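Local coordinates for putative branched-chain amino acid aminotransferase IlvE (Streptococcus mutans, PDB 4DQN), which probably catalyses the pyridoxal 5'-phosphate-dependent transfer of amino groups between branched-chain amino acids and 2-oxoglutarate, at residues Thr168-Gln173 / Asp210-Asp215; Lys235-Ile240 / Phe264-Ile269; Leu248-Lys253 / Gly285-Ala290; Thr252-Leu257 / Ala268-Val273; Phe281-Ala286 / Val307-Thr312. All coordinates share one frame; numbering follows the deposited sequence.

Interaction 1 (Thr168-Gln173 / Asp210-Asp215); sequences TNFLIQ and DVIYLD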
# COMPACT_ATOMS: atom_id res chain seq x y z
N THR A 168 19.23 -21.04 4.19
CA THR A 168 19.76 -19.68 4.06
C THR A 168 19.52 -18.94 5.36
O THR A 168 18.75 -19.40 6.21
CB THR A 168 19.11 -18.88 2.89
OG1 THR A 168 17.72 -18.67 3.16
CG2 THR A 168 19.29 -19.60 1.56
N ASN A 169 20.17 -17.79 5.51
CA ASN A 169 20.12 -17.05 6.77
C ASN A 169 19.20 -15.84 6.67
O ASN A 169 19.08 -15.22 5.60
CB ASN A 169 21.54 -16.61 7.18
CG ASN A 169 22.50 -17.79 7.31
OD1 ASN A 169 22.16 -18.82 7.90
ND2 ASN A 169 23.69 -17.64 6.74
N PHE A 170 18.57 -15.49 7.79
CA PHE A 170 17.60 -14.40 7.82
C PHE A 170 17.90 -13.46 8.96
O PHE A 170 18.54 -13.86 9.94
CB PHE A 170 16.18 -14.96 7.97
CG PHE A 170 15.71 -15.70 6.76
CD1 PHE A 170 15.01 -15.05 5.75
CD2 PHE A 170 16.00 -17.05 6.61
CE1 PHE A 170 14.58 -15.73 4.63
CE2 PHE A 170 15.58 -17.74 5.49
CZ PHE A 170 14.87 -17.08 4.49
N LEU A 171 17.42 -12.23 8.84
CA LEU A 171 17.73 -11.16 9.80
C LEU A 171 16.46 -10.64 10.50
O LEU A 171 15.49 -10.27 9.83
CB LEU A 171 18.43 -9.99 9.08
CG LEU A 171 18.59 -8.68 9.87
CD1 LEU A 171 19.59 -8.87 11.00
CD2 LEU A 171 19.00 -7.52 8.96
N ILE A 172 16.46 -10.62 11.83
CA ILE A 172 15.41 -9.89 12.55
C ILE A 172 15.85 -8.44 12.76
O ILE A 172 16.85 -8.20 13.44
CB ILE A 172 15.11 -10.53 13.91
CG1 ILE A 172 14.62 -11.97 13.70
CG2 ILE A 172 14.07 -9.71 14.66
CD1 ILE A 172 14.41 -12.75 14.99
N GLN A 173 15.13 -7.49 12.17
CA GLN A 173 15.53 -6.08 12.23
C GLN A 173 14.37 -5.25 12.77
O GLN A 173 13.46 -4.90 12.02
CB GLN A 173 15.99 -5.57 10.84
CG GLN A 173 16.57 -4.15 10.82
CD GLN A 173 17.92 -4.03 11.52
OE1 GLN A 173 18.68 -5.00 11.59
NE2 GLN A 173 18.22 -2.85 12.06
N ASP A 210 16.36 -12.37 3.63
CA ASP A 210 15.23 -11.49 3.88
C ASP A 210 15.18 -11.16 5.37
O ASP A 210 16.02 -11.63 6.16
CB ASP A 210 13.92 -12.15 3.44
CG ASP A 210 12.87 -11.15 3.00
OD1 ASP A 210 12.93 -9.97 3.44
OD2 ASP A 210 11.98 -11.54 2.21
N VAL A 211 14.19 -10.36 5.74
CA VAL A 211 13.97 -10.00 7.13
C VAL A 211 12.88 -10.90 7.73
O VAL A 211 11.91 -11.26 7.04
CB VAL A 211 13.60 -8.48 7.26
CG1 VAL A 211 12.64 -8.21 8.39
CG2 VAL A 211 14.86 -7.64 7.43
N ILE A 212 13.06 -11.32 8.98
CA ILE A 212 11.96 -11.91 9.75
C ILE A 212 11.38 -10.79 10.62
O ILE A 212 12.09 -10.17 11.40
CB ILE A 212 12.43 -13.09 10.62
CG1 ILE A 212 12.81 -14.28 9.73
CG2 ILE A 212 11.36 -13.54 11.59
CD1 ILE A 212 13.39 -15.45 10.52
N TYR A 213 10.09 -10.52 10.44
CA TYR A 213 9.43 -9.43 11.14
C TYR A 213 8.83 -9.94 12.44
O TYR A 213 8.34 -11.06 12.50
CB TYR A 213 8.31 -8.85 10.27
CG TYR A 213 8.81 -8.23 9.00
CD1 TYR A 213 8.88 -8.97 7.83
CD2 TYR A 213 9.21 -6.90 8.97
CE1 TYR A 213 9.35 -8.40 6.66
CE2 TYR A 213 9.68 -6.33 7.82
CZ TYR A 213 9.75 -7.08 6.67
OH TYR A 213 10.22 -6.49 5.52
N LEU A 214 8.85 -9.10 13.48
CA LEU A 214 8.22 -9.46 14.75
C LEU A 214 6.90 -8.72 14.88
O LEU A 214 6.59 -7.85 14.06
CB LEU A 214 9.13 -9.14 15.93
CG LEU A 214 10.56 -9.66 15.85
CD1 LEU A 214 11.27 -9.50 17.18
CD2 LEU A 214 10.54 -11.13 15.41
N ASP A 215 6.11 -9.08 15.89
CA ASP A 215 4.79 -8.47 16.05
C ASP A 215 4.95 -6.96 16.26
O ASP A 215 5.80 -6.53 17.05
CB ASP A 215 4.00 -9.14 17.19
CG ASP A 215 4.55 -8.80 18.56
OD1 ASP A 215 5.60 -9.36 18.93
OD2 ASP A 215 3.92 -7.97 19.25
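Ile172 and Ile212, on neighbouring parallel strands, cross obliquely on the same face of the sheet, CG1 of Ile172 lying 3.9 Å from CB of Ile212. With CG1 beside its own backbone N, Ile172 (chi1 -61°) swings its other branch, CG2, anti to that N and onto Leu214, where it meets CG at 3.7 Å; these two side chains run at about a right angle. Ile212 sends its long branch the other way along the strands, and CD1 packs on CB of Phe170 at 3.8 Å. The Phe170 ring lies beside Asp210: its CE1 touches CB of Asp210 at 3.8 Å, and ring and carboxylate planes are only 25° apart. The carboxylate turns back on its own chain, OD1 accepting from Val211 N on its anti side. Two backbone bonds tie the strands together, Leu171 N to Asp210 O (3.1 Å) and Ile212 N to Leu171 O (2.8 Å). On the face that carries Leu171 and Val211, CG2 of Val211 also reaches CB of Gln173 at 4.1 Å. The strands are the two ends of a beta-alpha-beta unit whose helix 190-205 packs on Val211 and Tyr213. Strand 292-301 flanks Thr168-Ile172 on its other edge, and strand 222-225 packs on Phe170 and Ile212.

Interaction 2 (Lys235-Ile240 / Phe264-Ile269); sequences KDNEFI and FGMKAI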
# COMPACT_ATOMS: atom_id res chain seq x y z
N LYS A 235 11.81 -30.51 19.57
CA LYS A 235 12.41 -31.82 19.86
C LYS A 235 11.38 -32.93 20.04
O LYS A 235 11.67 -34.11 19.83
CB LYS A 235 13.27 -31.75 21.13
CG LYS A 235 12.46 -31.56 22.41
CD LYS A 235 13.28 -31.80 23.67
CE LYS A 235 12.43 -31.63 24.93
NZ LYS A 235 11.30 -32.61 24.99
N ASP A 236 10.17 -32.55 20.44
CA ASP A 236 9.09 -33.52 20.61
C ASP A 236 8.26 -33.61 19.33
O ASP A 236 7.06 -33.92 19.39
CB ASP A 236 8.21 -33.13 21.79
CG ASP A 236 8.98 -33.12 23.09
OD1 ASP A 236 9.97 -33.88 23.21
OD2 ASP A 236 8.61 -32.35 24.00
N ASN A 237 8.91 -33.36 18.20
CA ASN A 237 8.28 -33.39 16.88
C ASN A 237 6.91 -32.72 16.82
O ASN A 237 5.94 -33.32 16.35
CB ASN A 237 8.22 -34.82 16.34
CG ASN A 237 9.43 -35.16 15.47
OD1 ASN A 237 9.27 -35.58 14.33
ND2 ASN A 237 10.63 -34.97 16.02
N GLU A 238 6.83 -31.49 17.31
CA GLU A 238 5.63 -30.69 17.12
C GLU A 238 5.90 -29.66 16.03
O GLU A 238 7.02 -29.17 15.91
CB GLU A 238 5.26 -29.96 18.41
CG GLU A 238 5.14 -30.84 19.64
CD GLU A 238 5.45 -30.06 20.90
OE1 GLU A 238 6.49 -29.37 20.91
OE2 GLU A 238 4.65 -30.13 21.87
N PHE A 239 4.88 -29.34 15.25
CA PHE A 239 4.96 -28.32 14.21
C PHE A 239 4.27 -27.07 14.75
O PHE A 239 3.08 -27.11 15.09
CB PHE A 239 4.23 -28.81 12.96
CG PHE A 239 4.29 -27.88 11.79
CD1 PHE A 239 3.38 -26.85 11.65
CD2 PHE A 239 5.24 -28.07 10.79
CE1 PHE A 239 3.42 -25.99 10.55
CE2 PHE A 239 5.29 -27.22 9.69
CZ PHE A 239 4.38 -26.18 9.57
N ILE A 240 5.02 -25.97 14.85
CA ILE A 240 4.45 -24.73 15.38
C ILE A 240 4.66 -23.56 14.41
O ILE A 240 5.77 -23.32 13.93
CB ILE A 240 5.01 -24.40 16.78
CG1 ILE A 240 4.80 -25.58 17.73
CG2 ILE A 240 4.33 -23.16 17.33
CD1 ILE A 240 5.31 -25.33 19.15
N PHE A 264 2.01 -37.47 9.25
CA PHE A 264 3.17 -37.74 10.10
C PHE A 264 2.85 -37.90 11.58
O PHE A 264 3.74 -38.19 12.39
CB PHE A 264 4.25 -36.69 9.86
CG PHE A 264 4.80 -36.71 8.47
CD1 PHE A 264 4.34 -35.82 7.51
CD2 PHE A 264 5.77 -37.65 8.10
CE1 PHE A 264 4.84 -35.84 6.21
CE2 PHE A 264 6.27 -37.68 6.81
CZ PHE A 264 5.81 -36.78 5.86
N GLY A 265 1.58 -37.74 11.94
CA GLY A 265 1.14 -37.95 13.32
C GLY A 265 1.71 -36.93 14.30
O GLY A 265 1.82 -37.22 15.50
N MET A 266 2.07 -35.75 13.78
CA MET A 266 2.63 -34.69 14.61
C MET A 266 1.53 -33.78 15.13
O MET A 266 0.49 -33.59 14.49
CB MET A 266 3.62 -33.83 13.82
CG MET A 266 4.80 -34.59 13.23
SD MET A 266 5.72 -33.60 12.03
CE MET A 266 6.57 -32.44 13.09
N LYS A 267 1.76 -33.22 16.31
CA LYS A 267 0.91 -32.16 16.80
C LYS A 267 1.26 -30.95 15.95
O LYS A 267 2.44 -30.62 15.79
CB LYS A 267 1.19 -31.89 18.28
CG LYS A 267 0.38 -30.75 18.88
CD LYS A 267 0.50 -30.74 20.41
CE LYS A 267 1.15 -29.46 20.91
NZ LYS A 267 1.27 -29.43 22.40
N ALA A 268 0.25 -30.32 15.38
CA ALA A 268 0.45 -29.22 14.44
C ALA A 268 -0.45 -28.07 14.84
O ALA A 268 -1.67 -28.14 14.68
CB ALA A 268 0.11 -29.68 13.01
N ILE A 269 0.16 -26.99 15.34
CA ILE A 269 -0.62 -25.88 15.85
C ILE A 269 -0.14 -24.50 15.42
O ILE A 269 1.04 -24.28 15.14
CB ILE A 269 -0.70 -25.88 17.40
CG1 ILE A 269 0.70 -25.67 18.00
CG2 ILE A 269 -1.36 -27.18 17.91
CD1 ILE A 269 0.68 -24.77 19.24
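Phe239 N donates to Lys267 O at 2.8 Å, an almost straight bond with an N-H...O angle of 174°. The same carbonyl oxygen is approached by CA of Glu238 at 3.5 Å. Phe239 O in turn accepts from Ile269 N at 2.9 Å, so one residue grips the neighbouring strand through both its donor and its acceptor. These bonds join two parallel strands, 238-241 and 267-270, the first and last elements of a beta-alpha-beta unit with helix 251-262 in between. On one face Glu238 and Lys267 lie side by side and point the same way; their salt bridge, OE2 to NZ at 3.5 Å, is weak, while OE1 of Glu238 is held by Thr234 OG1. Ile240 and Ile269 repeat the side-by-side arrangement further along, with their CG1 atoms 4.1 Å apart. On the opposite face CB of Phe239 meets CB of Ala268 at 4.2 Å. The ring of Phe239, its CG anti to the backbone N (chi1 -177°), is carried off to pack on Leu256, Leu257 and Ala260 of the helix, and it meets the Phe231 ring nearly parallel. Next to Lys267, Met266 bends at its last torsion so that CE comes 3.4 Å from Asn237 O. Val317 of helix 316-329 touches the side chains of Asn237 and Met266.

Interaction 3 (Leu248-Lys253 / Gly285-Ala290); sequences LPSVTK and GACGTA
The flat group here is the peptide joining Gly288 to Thr289, and OG1 of Thr252 sits over one of its faces, almost straight above Gly288 C at 3.0 Å. The hydroxyl therefore also stands close to Thr289 N (3.2 Å), but from above the peptide and not along its N-H, and no hydrogen bond forms. Thr252 lies in the first turn of helix 251-262, and the contact sets this helix start against the end of strand 281-288. Ser250 is the N-cap: its OG accepts from Lys253 N at 2.9 Å, satisfying one amide of the opening turn. The cap residue's CB points toward the strand, and OG comes within 3.8 Å of Cys287 O. Thr252 straddles the end of the strand: with OG1 beside the backbone N (chi1 -50°) over the peptide, CG2 is left to pack on CB of Cys287 at 3.8 Å. Asn229 ties the two parts together, binding Ser250 N through its side chain and Cys287 through its backbone. The contact is buried near the centre of the chain, and the side chain of Thr289 is about 7 Å from that of Lys188, the predicted cofactor-bearing lysine. Cys287 carries SG between its backbone N and carbonyl carbon (chi1 64°), which brings the sulfur to 3.8 Å from CA of Lys253.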
# COMPACT_ATOMS: atom_id res chain seq x y z
N LEU A 248 -0.19 -12.70 7.11
CA LEU A 248 -0.83 -13.30 5.94
C LEU A 248 -0.84 -14.82 6.08
O LEU A 248 0.22 -15.44 6.14
CB LEU A 248 -0.08 -12.93 4.66
CG LEU A 248 -0.64 -13.65 3.43
CD1 LEU A 248 -1.56 -12.73 2.66
CD2 LEU A 248 0.46 -14.20 2.53
N PRO A 249 -2.03 -15.43 6.10
CA PRO A 249 -2.11 -16.89 6.22
C PRO A 249 -1.83 -17.58 4.87
O PRO A 249 -2.68 -17.51 3.97
CB PRO A 249 -3.55 -17.13 6.66
CG PRO A 249 -4.33 -15.88 6.24
CD PRO A 249 -3.34 -14.82 5.80
N SER A 250 -0.68 -18.23 4.74
CA SER A 250 -0.33 -18.86 3.46
C SER A 250 -1.02 -20.21 3.26
O SER A 250 -1.30 -20.94 4.23
CB SER A 250 1.19 -18.97 3.27
OG SER A 250 1.73 -20.16 3.83
N VAL A 251 -1.35 -20.53 2.01
CA VAL A 251 -1.95 -21.82 1.68
C VAL A 251 -0.95 -22.93 2.02
O VAL A 251 -1.32 -24.02 2.49
CB VAL A 251 -2.33 -21.87 0.19
CG1 VAL A 251 -3.05 -23.17 -0.14
CG2 VAL A 251 -3.21 -20.69 -0.17
N THR A 252 0.32 -22.64 1.81
CA THR A 252 1.39 -23.59 2.11
C THR A 252 1.42 -23.94 3.60
O THR A 252 1.55 -25.11 3.97
CB THR A 252 2.75 -23.05 1.64
OG1 THR A 252 2.62 -22.61 0.28
CG2 THR A 252 3.81 -24.15 1.68
N LYS A 253 1.27 -22.93 4.46
CA LYS A 253 1.24 -23.17 5.91
C LYS A 253 0.09 -24.07 6.34
O LYS A 253 0.29 -24.99 7.14
CB LYS A 253 1.16 -21.84 6.68
CG LYS A 253 0.67 -22.06 8.11
CD LYS A 253 0.52 -20.77 8.90
CE LYS A 253 -0.79 -20.07 8.62
NZ LYS A 253 -0.85 -18.80 9.42
N GLY A 285 11.91 -23.19 9.25
CA GLY A 285 11.91 -22.77 7.87
C GLY A 285 10.86 -21.73 7.55
O GLY A 285 10.08 -21.31 8.41
N ALA A 286 10.85 -21.31 6.29
CA ALA A 286 9.82 -20.42 5.78
C ALA A 286 9.01 -21.22 4.77
O ALA A 286 9.56 -22.08 4.08
CB ALA A 286 10.46 -19.21 5.10
N CYS A 287 7.72 -20.94 4.67
CA CYS A 287 6.90 -21.66 3.69
C CYS A 287 5.99 -20.71 2.91
O CYS A 287 5.52 -19.71 3.45
CB CYS A 287 6.10 -22.78 4.35
SG CYS A 287 4.88 -22.24 5.56
N GLY A 288 5.78 -21.02 1.64
CA GLY A 288 4.94 -20.20 0.78
C GLY A 288 4.89 -20.80 -0.61
O GLY A 288 5.65 -21.72 -0.91
N THR A 289 4.02 -20.28 -1.47
CA THR A 289 3.87 -20.79 -2.84
C THR A 289 5.17 -20.75 -3.64
O THR A 289 5.60 -21.75 -4.23
CB THR A 289 2.80 -20.00 -3.60
OG1 THR A 289 1.53 -20.21 -2.98
CG2 THR A 289 2.75 -20.46 -5.06
N ALA A 290 5.81 -19.59 -3.66
CA ALA A 290 7.03 -19.42 -4.43
C ALA A 290 8.18 -20.17 -3.77
O ALA A 290 8.98 -20.84 -4.43
CB ALA A 290 7.37 -17.93 -4.56

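Interaction 4 (Thr252-Leu257 / Ala268-Val273); sequences TKYSLL and AIEGDV
Within the beta-alpha-beta unit of strand 238-241, helix 251-262 and strand 267-270, Leu257 of the helix rests on Ala268 of the returning strand. Helix 252-257 and strand 268-270 run at 144°, with their axes 9.0 Å apart. CB of Ala268 points toward the helix and lies 3.3 Å from Leu257 O and 3.8 Å from CD1 of the same leucine. The other branch of Leu257, CD2, meets CG of Glu270 at 3.8 Å, the two side chains crossing at about a right angle. Beyond CG the glutamate is extended, and its carboxylate reaches up to the preceding turn of the helix. There OE2 lies in the plane of the Tyr254 ring, at its edge, 3.2 Å from CE1, with ring and carboxylate planes 60° apart. A carboxylate oxygen against this C-H edge is probably mildly favourable. OE1 is turned instead to Lys253, whose NZ arrives from across at 3.7 Å, a long and therefore weak ion pair. The carbon chain of the lysine bends at chi3 on its way there. Thr241 of strand 238-241 touches Lys253 and Glu270. A helix packed through apolar side chains on the parallel strands it connects is characteristic of a beta-alpha-beta crossover.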
# COMPACT_ATOMS: atom_id res chain seq x y z
N THR A 252 0.32 -22.64 1.81
CA THR A 252 1.39 -23.59 2.11
C THR A 252 1.42 -23.94 3.60
O THR A 252 1.55 -25.11 3.97
CB THR A 252 2.75 -23.05 1.64
OG1 THR A 252 2.62 -22.61 0.28
CG2 THR A 252 3.81 -24.15 1.68
N LYS A 253 1.27 -22.93 4.46
CA LYS A 253 1.24 -23.17 5.91
C LYS A 253 0.09 -24.07 6.34
O LYS A 253 0.29 -24.99 7.14
CB LYS A 253 1.16 -21.84 6.68
CG LYS A 253 0.67 -22.06 8.11
CD LYS A 253 0.52 -20.77 8.90
CE LYS A 253 -0.79 -20.07 8.62
NZ LYS A 253 -0.85 -18.80 9.42
N TYR A 254 -1.11 -23.81 5.84
CA TYR A 254 -2.25 -24.64 6.20
C TYR A 254 -2.05 -26.06 5.71
O TYR A 254 -2.37 -27.02 6.42
CB TYR A 254 -3.55 -24.04 5.66
CG TYR A 254 -3.99 -22.83 6.43
CD1 TYR A 254 -3.86 -22.80 7.82
CD2 TYR A 254 -4.48 -21.70 5.79
CE1 TYR A 254 -4.23 -21.69 8.54
CE2 TYR A 254 -4.86 -20.58 6.51
CZ TYR A 254 -4.73 -20.59 7.89
OH TYR A 254 -5.09 -19.49 8.64
N SER A 255 -1.52 -26.18 4.50
CA SER A 255 -1.21 -27.50 3.92
C SER A 255 -0.19 -28.28 4.76
O SER A 255 -0.34 -29.48 4.96
CB SER A 255 -0.71 -27.32 2.49
OG SER A 255 -1.72 -26.71 1.70
N LEU A 256 0.84 -27.58 5.23
CA LEU A 256 1.89 -28.20 6.05
C LEU A 256 1.34 -28.60 7.42
O LEU A 256 1.65 -29.69 7.92
CB LEU A 256 3.09 -27.26 6.21
CG LEU A 256 3.96 -27.16 4.95
CD1 LEU A 256 5.11 -26.19 5.12
CD2 LEU A 256 4.49 -28.55 4.54
N LEU A 257 0.54 -27.73 8.01
CA LEU A 257 -0.20 -28.03 9.23
C LEU A 257 -0.97 -29.34 9.07
O LEU A 257 -0.94 -30.23 9.94
CB LEU A 257 -1.21 -26.92 9.49
CG LEU A 257 -1.18 -26.03 10.73
CD1 LEU A 257 0.06 -26.21 11.57
CD2 LEU A 257 -1.37 -24.57 10.33
N ALA A 268 0.25 -30.32 15.38
CA ALA A 268 0.45 -29.22 14.44
C ALA A 268 -0.45 -28.07 14.84
O ALA A 268 -1.67 -28.14 14.68
CB ALA A 268 0.11 -29.68 13.01
N ILE A 269 0.16 -26.99 15.34
CA ILE A 269 -0.62 -25.88 15.85
C ILE A 269 -0.14 -24.50 15.42
O ILE A 269 1.04 -24.28 15.14
CB ILE A 269 -0.70 -25.88 17.40
CG1 ILE A 269 0.70 -25.67 18.00
CG2 ILE A 269 -1.36 -27.18 17.91
CD1 ILE A 269 0.68 -24.77 19.24
N GLU A 270 -1.09 -23.57 15.38
CA GLU A 270 -0.80 -22.17 15.22
C GLU A 270 -0.74 -21.60 16.63
O GLU A 270 -1.75 -21.56 17.34
CB GLU A 270 -1.90 -21.47 14.41
CG GLU A 270 -2.21 -22.10 13.04
CD GLU A 270 -3.23 -21.30 12.26
OE1 GLU A 270 -3.06 -20.07 12.14
OE2 GLU A 270 -4.20 -21.90 11.75
N GLY A 271 0.45 -21.17 17.05
CA GLY A 271 0.62 -20.59 18.37
C GLY A 271 1.65 -19.47 18.32
O GLY A 271 2.26 -19.23 17.27
N ASP A 272 1.87 -18.78 19.42
CA ASP A 272 2.89 -17.75 19.35
C ASP A 272 4.29 -18.35 19.47
O ASP A 272 4.49 -19.43 20.04
CB ASP A 272 2.63 -16.57 20.30
CG ASP A 272 2.46 -16.99 21.73
OD1 ASP A 272 3.14 -17.95 22.15
OD2 ASP A 272 1.64 -16.36 22.43
N VAL A 273 5.25 -17.68 18.84
CA VAL A 273 6.63 -18.12 18.79
C VAL A 273 7.46 -16.95 19.30
O VAL A 273 7.55 -15.92 18.64
CB VAL A 273 7.05 -18.45 17.34
CG1 VAL A 273 8.55 -18.78 17.26
CG2 VAL A 273 6.21 -19.61 16.78

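Interaction 5 (Phe281-Ala286 / Val307-Thr312); sequences FVEAGA and VFYSET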
# COMPACT_ATOMS: atom_id res chain seq x y z
N PHE A 281 13.26 -24.84 19.09
CA PHE A 281 13.13 -25.44 17.77
C PHE A 281 14.39 -26.12 17.24
O PHE A 281 15.45 -25.51 17.14
CB PHE A 281 12.61 -24.40 16.77
CG PHE A 281 11.28 -23.84 17.15
CD1 PHE A 281 10.16 -24.66 17.20
CD2 PHE A 281 11.14 -22.49 17.49
CE1 PHE A 281 8.93 -24.17 17.57
CE2 PHE A 281 9.91 -21.99 17.86
CZ PHE A 281 8.79 -22.83 17.90
N VAL A 282 14.25 -27.40 16.91
CA VAL A 282 15.35 -28.20 16.39
C VAL A 282 15.52 -27.97 14.88
O VAL A 282 16.62 -28.13 14.33
CB VAL A 282 15.12 -29.70 16.75
CG1 VAL A 282 15.72 -30.62 15.74
CG2 VAL A 282 15.68 -29.99 18.14
N GLU A 283 14.43 -27.57 14.22
CA GLU A 283 14.46 -27.15 12.82
C GLU A 283 13.52 -25.97 12.62
O GLU A 283 12.53 -25.84 13.34
CB GLU A 283 14.01 -28.28 11.88
CG GLU A 283 14.85 -29.55 11.89
CD GLU A 283 14.23 -30.64 11.00
OE1 GLU A 283 13.64 -30.29 9.96
OE2 GLU A 283 14.33 -31.83 11.35
N ALA A 284 13.81 -25.14 11.62
CA ALA A 284 12.94 -24.03 11.28
C ALA A 284 12.99 -23.74 9.80
O ALA A 284 14.01 -24.00 9.15
CB ALA A 284 13.33 -22.78 12.06
N GLY A 285 11.91 -23.19 9.25
CA GLY A 285 11.91 -22.77 7.87
C GLY A 285 10.86 -21.73 7.55
O GLY A 285 10.08 -21.31 8.41
N ALA A 286 10.85 -21.31 6.29
CA ALA A 286 9.82 -20.42 5.78
C ALA A 286 9.01 -21.22 4.77
O ALA A 286 9.56 -22.08 4.08
CB ALA A 286 10.46 -19.21 5.10
N VAL A 307 21.49 -20.78 15.25
CA VAL A 307 21.40 -21.85 14.27
C VAL A 307 20.52 -22.95 14.84
O VAL A 307 20.81 -23.49 15.91
CB VAL A 307 22.80 -22.40 13.89
CG1 VAL A 307 22.67 -23.65 13.02
CG2 VAL A 307 23.59 -21.35 13.14
N PHE A 308 19.44 -23.27 14.14
CA PHE A 308 18.52 -24.29 14.61
C PHE A 308 19.08 -25.69 14.40
O PHE A 308 19.21 -26.47 15.34
CB PHE A 308 17.16 -24.16 13.90
CG PHE A 308 16.51 -22.83 14.12
CD1 PHE A 308 15.69 -22.62 15.23
CD2 PHE A 308 16.71 -21.78 13.23
CE1 PHE A 308 15.09 -21.40 15.44
CE2 PHE A 308 16.12 -20.54 13.44
CZ PHE A 308 15.30 -20.35 14.55
N TYR A 309 19.42 -26.00 13.15
CA TYR A 309 19.83 -27.34 12.79
C TYR A 309 21.24 -27.33 12.22
O TYR A 309 22.14 -27.97 12.76
CB TYR A 309 18.85 -27.95 11.79
CG TYR A 309 19.18 -29.39 11.46
CD1 TYR A 309 19.86 -29.70 10.29
CD2 TYR A 309 18.86 -30.41 12.33
CE1 TYR A 309 20.19 -31.00 9.99
CE2 TYR A 309 19.18 -31.72 12.03
CZ TYR A 309 19.85 -32.00 10.86
OH TYR A 309 20.17 -33.30 10.54
N SER A 310 21.41 -26.59 11.13
CA SER A 310 22.70 -26.49 10.46
C SER A 310 22.70 -25.31 9.50
O SER A 310 21.64 -24.90 9.01
CB SER A 310 23.02 -27.77 9.69
OG SER A 310 24.16 -27.57 8.88
N GLU A 311 23.88 -24.77 9.22
CA GLU A 311 23.98 -23.68 8.27
C GLU A 311 24.09 -24.20 6.85
O GLU A 311 23.88 -23.45 5.89
CB GLU A 311 25.20 -22.81 8.57
CG GLU A 311 25.04 -21.90 9.76
CD GLU A 311 26.26 -21.05 10.01
OE1 GLU A 311 26.51 -20.13 9.19
OE2 GLU A 311 26.96 -21.30 11.00
N THR A 312 24.40 -25.48 6.73
CA THR A 312 24.65 -26.06 5.41
C THR A 312 23.71 -27.22 5.05
O THR A 312 23.39 -27.43 3.88
CB THR A 312 26.11 -26.54 5.28
OG1 THR A 312 26.29 -27.17 4.01
CG2 THR A 312 26.45 -27.52 6.38
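Val282 and Glu283 form a classic beta bulge, both facing Ile233, and beside it Phe308 and Tyr309 pack from a stretch without regular structure, the CA atoms of Glu283 and Phe308 lying 5.3 Å apart. The Phe308 ring is laid flat over Ala284: CB of the alanine stands 3.6 Å from the ring centroid and only 8° off its normal, a CH-pi contact over the face. At the edge of the same ring, in its plane, Phe281 O approaches CD1 at 3.5 Å, and CB of Phe281 adds an apolar contact with that atom at 3.9 Å. Ile296, Val299 and Leu278 also touch Phe308, and His306 meets its ring edge-to-face. Tyr309 turns its ring the other way, CG anti to the backbone N (chi1 -176°). Its CB comes within 3.4 Å of Val282 O, which also lies near the plane of the ring. The tyrosine then runs alongside Glu283, pointing the same way, with CG of the glutamate 4.1 Å from CD2 of the ring. The carboxylate itself is held elsewhere, by Val317 N and Thr318 OG1 at the start of helix 316-329. Further on, Ser310 OG accepts from Thr312 N in an ST turn. No hydrogen bond links the two segments, and Val282 O and Phe308 O, both acceptors, stand 3.2 Å apart. The attachment therefore rests on packing of the two rings against aliphatic carbons, among them the Ala284 methyl, with a ring C-H of Phe308 near Phe281 O and CB of Tyr309 near Val282 O.

Overall arrangement
All five contacts reach one mixed sheet. Interaction 1 comes first along the chain and joins the ends of one beta-alpha-beta unit; interactions 2 and 4 belong to a second, have centres about 10 Å apart and share strand 267-270. The segments of interactions 2 and 3 alternate, and interaction 5 opens after 2 and 4 have closed; its Phe281 packs on Ile240 and Val273. Interaction 3 shares helix 251-262 with interaction 4, about 9 Å away, and strand 281-288 with interaction 5, about 17 Å away. Interactions 1 and 2 lie farthest apart, about 23 Å between centres. Helix 251-262 runs from interaction 3, near the chain centre and the predicted cofactor lysine, Lys188, to its packing on strand 267-270.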